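Local coordinates for protein ectonucleotide pyrophosphatase/phosphodiesterase family member 5 (Mus musculus, PDB 5VEO) that probably hydrolyses phosphodiester or pyrophosphate bonds of nucleotide substrates at a zinc site, with restricted nucleotide hydrolysis, at residues I157-T161 with M207-L213; W214-I220 with L339-F345; H252-A256 with W310-Q314. The protein carries 1 engineered substitution. All coordinates share one frame; numbering follows the deposited sequence.

Contact 1 of 3, residues I157-T161 with M207-L213; sequences IEWFT and MLKRAKL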
loop_
_atom_site.group_PDB
_atom_site.type_symbol
_atom_site.label_atom_id
_atom_site.label_comp_id
_atom_site.label_asym_id
_atom_site.label_seq_id
_atom_site.Cartn_x
_atom_site.Cartn_y
_atom_site.Cartn_z
ATOM N N ILE A 157 0.324 10.945 19.131
ATOM C CA ILE A 157 1.182 11.480 20.188
ATOM C C ILE A 157 0.586 11.158 21.547
ATOM O O ILE A 157 1.300 10.774 22.485
ATOM C CB ILE A 157 1.372 13.003 20.018
ATOM C CG1 ILE A 157 2.068 13.376 18.686
ATOM C CG2 ILE A 157 2.133 13.594 21.233
ATOM C CD1 ILE A 157 3.468 13.074 18.625
ATOM N N GLU A 158 -0.731 11.319 21.667
ATOM C CA GLU A 158 -1.437 10.953 22.903
ATOM C C GLU A 158 -1.202 9.494 23.261
ATOM O O GLU A 158 -0.935 9.157 24.422
ATOM C CB GLU A 158 -2.926 11.209 22.737
ATOM C CG GLU A 158 -3.268 12.665 22.722
ATOM C CD GLU A 158 -4.671 12.936 22.218
ATOM O OE1 GLU A 158 -5.474 11.975 22.085
ATOM O OE2 GLU A 158 -4.966 14.121 21.947
ATOM N N TRP A 159 -1.279 8.604 22.275
ATOM C CA TRP A 159 -1.121 7.186 22.556
ATOM C C TRP A 159 0.309 6.833 22.958
ATOM O O TRP A 159 0.513 5.971 23.826
ATOM C CB TRP A 159 -1.580 6.368 21.348
ATOM C CG TRP A 159 -3.040 6.540 21.047
ATOM C CD1 TRP A 159 -4.042 6.896 21.917
ATOM C CD2 TRP A 159 -3.657 6.372 19.775
ATOM N NE1 TRP A 159 -5.246 6.935 21.256
ATOM C CE2 TRP A 159 -5.028 6.641 19.931
ATOM C CE3 TRP A 159 -3.173 6.029 18.511
ATOM C CZ2 TRP A 159 -5.931 6.539 18.868
ATOM C CZ3 TRP A 159 -4.057 5.949 17.463
ATOM C CH2 TRP A 159 -5.423 6.201 17.645
ATOM N N PHE A 160 1.318 7.474 22.339
ATOM C CA PHE A 160 2.701 7.204 22.717
ATOM C C PHE A 160 3.020 7.691 24.132
ATOM O O PHE A 160 4.023 7.249 24.714
ATOM C CB PHE A 160 3.680 7.871 21.751
ATOM C CG PHE A 160 4.043 7.020 20.560
ATOM C CD1 PHE A 160 4.771 5.855 20.721
ATOM C CD2 PHE A 160 3.672 7.398 19.286
ATOM C CE1 PHE A 160 5.119 5.075 19.633
ATOM C CE2 PHE A 160 4.015 6.610 18.182
ATOM C CZ PHE A 160 4.721 5.453 18.363
ATOM N N THR A 161 2.204 8.597 24.671
ATOM C CA THR A 161 2.454 9.201 25.981
ATOM C C THR A 161 1.333 8.904 26.972
ATOM O O THR A 161 1.268 9.529 28.047
ATOM C CB THR A 161 2.634 10.707 25.842
ATOM O OG1 THR A 161 1.428 11.281 25.306
ATOM C CG2 THR A 161 3.848 11.009 24.941
ATOM N N MET A 207 5.764 18.045 16.460
ATOM C CA MET A 207 4.982 17.501 17.565
ATOM C C MET A 207 5.707 16.370 18.285
ATOM O O MET A 207 5.569 16.231 19.508
ATOM C CB MET A 207 3.623 17.026 17.056
ATOM C CG MET A 207 2.770 18.158 16.579
ATOM S SD MET A 207 2.375 19.235 17.969
ATOM C CE MET A 207 2.138 20.795 17.163
ATOM N N LEU A 208 6.472 15.555 17.561
ATOM C CA LEU A 208 7.294 14.543 18.208
ATOM C C LEU A 208 8.334 15.197 19.104
ATOM O O LEU A 208 8.602 14.720 20.210
ATOM C CB LEU A 208 7.984 13.660 17.170
ATOM C CG LEU A 208 7.059 12.690 16.422
ATOM C CD1 LEU A 208 7.771 12.119 15.189
ATOM C CD2 LEU A 208 6.543 11.545 17.284
ATOM N N LYS A 209 8.923 16.303 18.650
ATOM C CA LYS A 209 9.914 16.983 19.478
ATOM C C LYS A 209 9.264 17.595 20.709
ATOM O O LYS A 209 9.798 17.488 21.823
ATOM C CB LYS A 209 10.636 18.048 18.661
ATOM C CG LYS A 209 11.613 17.453 17.658
ATOM C CD LYS A 209 12.311 18.547 16.881
ATOM C CE LYS A 209 13.385 18.000 15.957
ATOM N NZ LYS A 209 13.940 19.095 15.129
ATOM N N ARG A 210 8.121 18.254 20.534
ATOM C CA ARG A 210 7.430 18.885 21.660
ATOM C C ARG A 210 7.049 17.863 22.728
ATOM O O ARG A 210 7.063 18.178 23.927
ATOM C CB ARG A 210 6.201 19.646 21.134
ATOM C CG ARG A 210 5.274 20.239 22.195
ATOM C CD ARG A 210 4.103 21.001 21.551
ATOM N NE ARG A 210 2.834 20.283 21.703
ATOM C CZ ARG A 210 1.637 20.781 21.392
ATOM N NH1 ARG A 210 1.520 22.011 20.905
ATOM N NH2 ARG A 210 0.546 20.047 21.578
ATOM N N ALA A 211 6.718 16.639 22.320
ATOM C CA ALA A 211 6.347 15.569 23.239
ATOM C C ALA A 211 7.542 14.766 23.754
ATOM O O ALA A 211 7.343 13.764 24.447
ATOM C CB ALA A 211 5.352 14.613 22.567
ATOM N N LYS A 212 8.771 15.184 23.448
ATOM C CA LYS A 212 9.975 14.489 23.909
ATOM C C LYS A 212 10.010 13.049 23.416
ATOM O O LYS A 212 10.468 12.144 24.105
ATOM C CB LYS A 212 10.084 14.553 25.441
ATOM C CG LYS A 212 10.065 15.964 25.927
ATOM C CD LYS A 212 10.284 16.057 27.443
ATOM C CE LYS A 212 9.589 17.287 28.015
ATOM N NZ LYS A 212 10.077 17.669 29.389
ATOM N N LEU A 213 9.528 12.836 22.186
ATOM C CA LEU A 213 9.552 11.536 21.545
ATOM C C LEU A 213 10.516 11.462 20.370
ATOM O O LEU A 213 10.847 10.354 19.939
ATOM C CB LEU A 213 8.162 11.169 21.002
ATOM C CG LEU A 213 7.028 11.003 22.025
ATOM C CD1 LEU A 213 5.709 10.939 21.288
ATOM C CD2 LEU A 213 7.258 9.737 22.779
#
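Ile-157 overlaps the last turn of helix 190-210 with both of its branches. Its CG2 methyl, anti to the backbone N, meets Ala-211 CB at 3.6 Å. The other branch starts beside the backbone N (chi1 -62°) and carries Ile-157 CD1 to Leu-208 CD2, 3.7 Å away. The two side chains pass at a slant there. Ile-157 CD1 also lies over the backbone, 3.9 Å from Met-207 O. One isoleucine thus touches both Leu-208 and Ala-211, which lie about one turn apart.

Leu-213 forms the second half of the interface. Its CD1 methyl sits 3.7 Å from Phe-160 CB and approaches the ring obliquely. The same methyl is 4.1 Å from Ile-157 CD1 and equally near Thr-161 CG2, so it wedges among three residues of the other segment. Thr-161 turns its hydroxyl back into its own helix. With chi1 at 61°, OG1 lies between the backbone N and the carbonyl carbon and donates a 2.9 Å hydrogen bond to Ile-157 O. That leaves CG2 to meet Leu-213.

Leu-213 gets its place from the way helix 190-210 ends. Lys-212 has positive phi and is the C-prime residue of a Schellman motif. Its signature bond runs from Leu-213 N to Leu-208 O, 2.9 Å long. Phe-160 also packs on Lys-15 and Ile-166. This is apolar packing between the C-terminal ends of two helices, 149-160 and 190-210, in the layered alpha/beta fold of the alkaline phosphatase clan.

Contact 2 of 3, residues W214-I220 with L339-F345; sequences WNNVNLI and LAHGPAF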
loop_
_atom_site.group_PDB
_atom_site.type_symbol
_atom_site.label_atom_id
_atom_site.label_comp_id
_atom_site.label_asym_id
_atom_site.label_seq_id
_atom_site.Cartn_x
_atom_site.Cartn_y
_atom_site.Cartn_z
ATOM N N TRP A 214 10.979 12.602 19.861
ATOM C CA TRP A 214 11.747 12.619 18.616
ATOM C C TRP A 214 12.979 11.722 18.692
ATOM O O TRP A 214 13.306 11.024 17.730
ATOM C CB TRP A 214 12.143 14.057 18.288
ATOM C CG TRP A 214 13.049 14.192 17.115
ATOM C CD1 TRP A 214 14.350 14.613 17.127
ATOM C CD2 TRP A 214 12.727 13.911 15.743
ATOM N NE1 TRP A 214 14.860 14.611 15.843
ATOM C CE2 TRP A 214 13.881 14.186 14.978
ATOM C CE3 TRP A 214 11.576 13.448 15.092
ATOM C CZ2 TRP A 214 13.918 14.010 13.587
ATOM C CZ3 TRP A 214 11.613 13.275 13.709
ATOM C CH2 TRP A 214 12.777 13.553 12.975
ATOM N N ASN A 215 13.705 11.738 19.799
ATOM C CA ASN A 215 14.889 10.898 19.847
ATOM C C ASN A 215 14.683 9.562 20.557
ATOM O O ASN A 215 15.665 8.877 20.839
ATOM C CB ASN A 215 16.049 11.702 20.460
ATOM C CG ASN A 215 16.652 12.648 19.437
ATOM O OD1 ASN A 215 17.030 12.218 18.323
ATOM N ND2 ASN A 215 16.671 13.938 19.749
ATOM N N ASN A 216 13.440 9.131 20.811
ATOM C CA ASN A 216 13.230 7.772 21.301
ATOM C C ASN A 216 12.135 7.015 20.571
ATOM O O ASN A 216 11.731 5.939 21.040
ATOM C CB ASN A 216 12.920 7.738 22.806
ATOM C CG ASN A 216 11.956 8.794 23.227
ATOM O OD1 ASN A 216 10.759 8.546 23.368
ATOM N ND2 ASN A 216 12.470 9.993 23.436
ATOM N N VAL A 217 11.611 7.552 19.475
ATOM C CA VAL A 217 10.713 6.823 18.588
ATOM C C VAL A 217 11.447 6.657 17.276
ATOM O O VAL A 217 12.047 7.614 16.793
ATOM C CB VAL A 217 9.395 7.579 18.364
ATOM C CG1 VAL A 217 8.588 6.933 17.222
ATOM C CG2 VAL A 217 8.592 7.643 19.661
ATOM N N ASN A 218 11.429 5.452 16.724
ATOM C CA ASN A 218 11.936 5.215 15.372
ATOM C C ASN A 218 10.807 5.544 14.404
ATOM O O ASN A 218 9.805 4.820 14.353
ATOM C CB ASN A 218 12.401 3.775 15.226
ATOM C CG ASN A 218 13.601 3.472 16.112
ATOM O OD1 ASN A 218 14.703 3.922 15.835
ATOM N ND2 ASN A 218 13.369 2.758 17.209
ATOM N N LEU A 219 10.958 6.658 13.680
ATOM C CA LEU A 219 9.973 7.134 12.718
ATOM C C LEU A 219 10.314 6.577 11.339
ATOM O O LEU A 219 11.409 6.814 10.831
ATOM C CB LEU A 219 9.958 8.660 12.683
ATOM C CG LEU A 219 9.139 9.338 11.596
ATOM C CD1 LEU A 219 7.659 8.987 11.755
ATOM C CD2 LEU A 219 9.340 10.826 11.640
ATOM N N ILE A 220 9.382 5.850 10.741
ATOM C CA ILE A 220 9.568 5.262 9.420
ATOM C C ILE A 220 8.512 5.899 8.539
ATOM O O ILE A 220 7.322 5.811 8.844
ATOM C CB ILE A 220 9.438 3.731 9.454
ATOM C CG1 ILE A 220 10.537 3.131 10.356
ATOM C CG2 ILE A 220 9.451 3.154 8.028
ATOM C CD1 ILE A 220 10.394 1.683 10.630
ATOM N N LEU A 339 12.067 6.310 4.063
ATOM C CA LEU A 339 13.093 6.978 4.845
ATOM C C LEU A 339 12.765 6.792 6.318
ATOM O O LEU A 339 11.637 6.468 6.673
ATOM C CB LEU A 339 13.226 8.457 4.460
ATOM C CG LEU A 339 12.142 9.499 4.643
ATOM C CD1 LEU A 339 12.732 10.914 4.456
ATOM C CD2 LEU A 339 10.983 9.271 3.660
ATOM N N ALA A 340 13.759 6.980 7.178
ATOM C CA ALA A 340 13.496 6.753 8.594
ATOM C C ALA A 340 14.504 7.499 9.453
ATOM O O ALA A 340 15.610 7.829 9.015
ATOM C CB ALA A 340 13.530 5.266 8.921
ATOM N N HIS A 341 14.094 7.747 10.700
ATOM C CA HIS A 341 14.921 8.433 11.684
ATOM C C HIS A 341 14.632 7.850 13.051
ATOM O O HIS A 341 13.475 7.628 13.387
ATOM C CB HIS A 341 14.622 9.930 11.733
ATOM C CG HIS A 341 15.188 10.606 12.941
ATOM N ND1 HIS A 341 14.523 10.641 14.149
ATOM C CD2 HIS A 341 16.362 11.251 13.133
ATOM C CE1 HIS A 341 15.270 11.281 15.036
ATOM N NE2 HIS A 341 16.390 11.658 14.447
ATOM N N GLY A 342 15.679 7.619 13.841
ATOM C CA GLY A 342 15.469 7.280 15.225
ATOM C C GLY A 342 16.699 6.673 15.842
ATOM O O GLY A 342 17.737 6.478 15.197
ATOM N N PRO A 343 16.587 6.334 17.125
ATOM C CA PRO A 343 17.764 5.837 17.846
ATOM C C PRO A 343 18.302 4.530 17.292
ATOM O O PRO A 343 19.505 4.267 17.410
ATOM C CB PRO A 343 17.252 5.696 19.288
ATOM C CG PRO A 343 15.777 5.654 19.183
ATOM C CD PRO A 343 15.397 6.459 17.982
ATOM N N ALA A 344 17.465 3.717 16.656
ATOM C CA ALA A 344 17.912 2.461 16.073
ATOM C C ALA A 344 18.480 2.606 14.663
ATOM O O ALA A 344 19.051 1.638 14.144
ATOM C CB ALA A 344 16.757 1.458 16.029
ATOM N N PHE A 345 18.352 3.773 14.047
ATOM C CA PHE A 345 18.718 3.958 12.647
ATOM C C PHE A 345 20.012 4.751 12.483
ATOM O O PHE A 345 20.335 5.634 13.282
ATOM C CB PHE A 345 17.578 4.658 11.907
ATOM C CG PHE A 345 16.449 3.744 11.559
ATOM C CD1 PHE A 345 15.240 3.805 12.236
ATOM C CD2 PHE A 345 16.605 2.794 10.564
ATOM C CE1 PHE A 345 14.204 2.954 11.901
ATOM C CE2 PHE A 345 15.578 1.937 10.234
ATOM C CZ PHE A 345 14.368 2.016 10.919
HETATM O O HOH W 1 12.159 9.948 15.450
#
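Leu-219 and His-341 form an antiparallel hydrogen-bonded pair between strands 218-220 and 339-341, which run at 166° to each other. Leu-219 N reaches His-341 O at 2.7 Å, and His-341 N returns a bond to Leu-219 O. In the next, non-hydrogen-bonded pair, Ile-220 CG1 packs on Ala-340 CB and also lies near Phe-345 CE1, meeting the ring obliquely.

His-341 stacks, offset, on the six-membered ring of Trp-214, with centroids 3.9 Å apart and planes at 11°. Both side chains leave with CG anti to the backbone N (chi1 174° for Trp-214), which brings His-341 CE1 over Trp-214 CE2. The indole also has a cation-pi partner in Lys-209. Water 1 lies in the plane of the imidazole, hydrogen-bonded to His-341 ND1 at 2.8 Å, and also bonds to Trp-214 O and Val-217 O.

Where strand 339-341 gives way to a turn, Asn-218 OD1 accepts Ala-344 N at 2.9 Å. Ala-344 N lies in the plane of the Asn-218 carbonyl, at a lone pair of OD1. This grips the type I turn Gly-342 to Phe-345. A CB on Gly-342 would clash with that same OD1. Asn-218 ND2 bonds to Gln-14 OE1 and Lys-15 O.

Stacking and the water bond probably fix the rotation of the imidazole, and the Asn-218 amide is held at both OD1 and ND2.

Contact 3 of 3, residues H252-A256 with W310-Q314; sequences HSPVA and WYILQ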
loop_
_atom_site.group_PDB
_atom_site.type_symbol
_atom_site.label_atom_id
_atom_site.label_comp_id
_atom_site.label_asym_id
_atom_site.label_seq_id
_atom_site.Cartn_x
_atom_site.Cartn_y
_atom_site.Cartn_z
ATOM N N HIS A 252 -11.232 -3.269 -12.077
ATOM C CA HIS A 252 -11.260 -2.689 -13.440
ATOM C C HIS A 252 -9.892 -2.382 -14.060
ATOM O O HIS A 252 -9.539 -2.929 -15.110
ATOM C CB HIS A 252 -12.126 -1.422 -13.461
ATOM C CG HIS A 252 -13.604 -1.686 -13.362
ATOM N ND1 HIS A 252 -14.523 -1.124 -14.223
ATOM C CD2 HIS A 252 -14.321 -2.443 -12.495
ATOM C CE1 HIS A 252 -15.741 -1.521 -13.890
ATOM N NE2 HIS A 252 -15.647 -2.324 -12.844
ATOM N N SER A 253 -9.159 -1.436 -13.495
ATOM C CA SER A 253 -7.933 -0.934 -14.150
ATOM C C SER A 253 -6.897 -0.620 -13.093
ATOM O O SER A 253 -7.240 -0.082 -12.044
ATOM C CB SER A 253 -8.217 0.314 -14.990
ATOM O OG SER A 253 -7.108 0.672 -15.811
ATOM N N PRO A 254 -5.615 -0.907 -13.376
ATOM C CA PRO A 254 -5.027 -1.437 -14.610
ATOM C C PRO A 254 -4.856 -2.952 -14.615
ATOM O O PRO A 254 -4.270 -3.511 -15.552
ATOM C CB PRO A 254 -3.677 -0.746 -14.651
ATOM C CG PRO A 254 -3.280 -0.681 -13.203
ATOM C CD PRO A 254 -4.564 -0.432 -12.450
ATOM N N VAL A 255 -5.379 -3.619 -13.599
ATOM C CA VAL A 255 -5.352 -5.079 -13.546
ATOM C C VAL A 255 -6.802 -5.538 -13.526
ATOM O O VAL A 255 -7.471 -5.526 -12.487
ATOM C CB VAL A 255 -4.552 -5.600 -12.356
ATOM C CG1 VAL A 255 -4.540 -7.140 -12.343
ATOM C CG2 VAL A 255 -3.129 -5.030 -12.430
ATOM N N ALA A 256 -7.308 -5.900 -14.693
ATOM C CA ALA A 256 -8.693 -6.326 -14.830
ATOM C C ALA A 256 -8.814 -7.769 -14.356
ATOM O O ALA A 256 -8.204 -8.679 -14.932
ATOM C CB ALA A 256 -9.148 -6.180 -16.280
ATOM N N TRP A 310 -1.480 2.925 -19.411
ATOM C CA TRP A 310 -2.683 2.543 -20.132
ATOM C C TRP A 310 -3.835 2.311 -19.160
ATOM O O TRP A 310 -3.643 1.842 -18.026
ATOM C CB TRP A 310 -2.426 1.284 -20.979
ATOM C CG TRP A 310 -1.630 1.626 -22.202
ATOM C CD1 TRP A 310 -0.290 1.832 -22.275
ATOM C CD2 TRP A 310 -2.150 1.903 -23.503
ATOM N NE1 TRP A 310 0.066 2.198 -23.547
ATOM C CE2 TRP A 310 -1.059 2.234 -24.326
ATOM C CE3 TRP A 310 -3.430 1.876 -24.054
ATOM C CZ2 TRP A 310 -1.214 2.567 -25.665
ATOM C CZ3 TRP A 310 -3.578 2.171 -25.394
ATOM C CH2 TRP A 310 -2.478 2.509 -26.183
ATOM N N TYR A 311 -5.039 2.644 -19.618
ATOM C CA TYR A 311 -6.252 2.552 -18.811
ATOM C C TYR A 311 -7.188 1.521 -19.413
ATOM O O TYR A 311 -7.365 1.477 -20.628
ATOM C CB TYR A 311 -6.996 3.897 -18.725
ATOM C CG TYR A 311 -7.397 4.271 -17.325
ATOM C CD1 TYR A 311 -6.662 5.220 -16.612
ATOM C CD2 TYR A 311 -8.509 3.698 -16.708
ATOM C CE1 TYR A 311 -6.995 5.563 -15.326
ATOM C CE2 TYR A 311 -8.848 4.035 -15.404
ATOM C CZ TYR A 311 -8.098 4.985 -14.728
ATOM O OH TYR A 311 -8.413 5.362 -13.438
ATOM N N ILE A 312 -7.781 0.689 -18.564
ATOM C CA ILE A 312 -8.810 -0.250 -18.993
ATOM C C ILE A 312 -10.169 0.321 -18.632
ATOM O O ILE A 312 -10.450 0.579 -17.454
ATOM C CB ILE A 312 -8.631 -1.630 -18.351
ATOM C CG1 ILE A 312 -7.209 -2.132 -18.566
ATOM C CG2 ILE A 312 -9.684 -2.602 -18.910
ATOM C CD1 ILE A 312 -6.913 -3.390 -17.790
ATOM N N LEU A 313 -11.010 0.495 -19.643
ATOM C CA LEU A 313 -12.383 0.948 -19.474
ATOM C C LEU A 313 -13.295 -0.168 -19.939
ATOM O O LEU A 313 -13.068 -0.757 -20.999
ATOM C CB LEU A 313 -12.679 2.214 -20.270
ATOM C CG LEU A 313 -12.361 3.543 -19.566
ATOM C CD1 LEU A 313 -10.922 3.757 -19.296
ATOM C CD2 LEU A 313 -12.896 4.700 -20.396
ATOM N N GLN A 314 -14.303 -0.486 -19.142
ATOM C CA GLN A 314 -15.208 -1.524 -19.584
ATOM C C GLN A 314 -16.045 -1.018 -20.740
ATOM O O GLN A 314 -16.231 -1.719 -21.737
ATOM C CB GLN A 314 -16.089 -2.000 -18.445
ATOM C CG GLN A 314 -16.859 -3.206 -18.860
ATOM C CD GLN A 314 -17.570 -3.844 -17.716
ATOM O OE1 GLN A 314 -17.877 -3.194 -16.712
ATOM N NE2 GLN A 314 -17.830 -5.131 -17.843
HETATM O O HOH W 2 -5.324 2.677 -15.162
#
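Trp-310 O lies near Pro-254 CB, where two small sheets of the alkaline phosphatase-clan domain pack together. Strand 311-313 pairs in parallel with strand 235-237, while residues 252-254 lead through a cis-proline into strand 255-260 of a separate antiparallel sheet. Trp-310 O takes a weak 3.4 Å bond from water 2 and also bonds to Tyr-327 OH. Its indole leads away, toward the glycan-bearing Asn-278.

Tyr-311 starts away from residues 252-256, but its ring swings back beside Ser-253. Its CD2 is 3.5 Å from Ser-253 OG, approached obliquely. Water 2 lies 3.1 Å above the ring, over its centre. The ring also packs on Asn-324, the neighbour of the zinc ligand His-325, and the Tyr-311 side chain lies about 9 Å from a zinc ion at the nearest atoms.

Ile-312 carries the contact. Its N-H points almost straight at Ser-253 OG, 2.8 Å away at 176°. The hydroxyl reaches it because OG is anti to the serine's backbone N (chi1 -170°). OG also bonds to water 2, so one hydroxyl links the strand and the water. Replacing Ser-253 by an alanine is likely to leave the Ile-312 N-H without its acceptor and the water less firmly held. The Ile-312 side chain extends to the start of strand 255-260, where its CD1 packs on Ala-256 CB at 3.9 Å and nears Pro-254 O. Its CB lies against His-252 O, a buried carbonyl with no partner in the model.

Gln-314 ends the segment. Its NE2 bonds to Tyr-247 OH, and its backbone N shares Asp-318 OD2 with His-252 ND1. Its extended chain (chi2 171°) sets OE1 3.9 Å from His-252 CE1, with amide and imidazole planes perpendicular.

Overall arrangement
Along the chain, contact 1 comes first. It joins the ends of helices 149-160 and 190-210 and closes a loop of 45 residues that includes the zinc ligands Asp-177, Asp-178 and His-181. Contact 2 opens at the next residue. It brings strand 218-222 against strand 338-341 in the main mixed sheet, closing a much longer loop. Contact 3 falls within that loop and ties strand 311-313 to the start of strand 255-260. No loops cross. Contacts 1 and 2 touch, with Leu-208 packing on both Trp-214 and Leu-219. Contact 3 lies across the chain's centre, about 39 Å from contact 2 between centres.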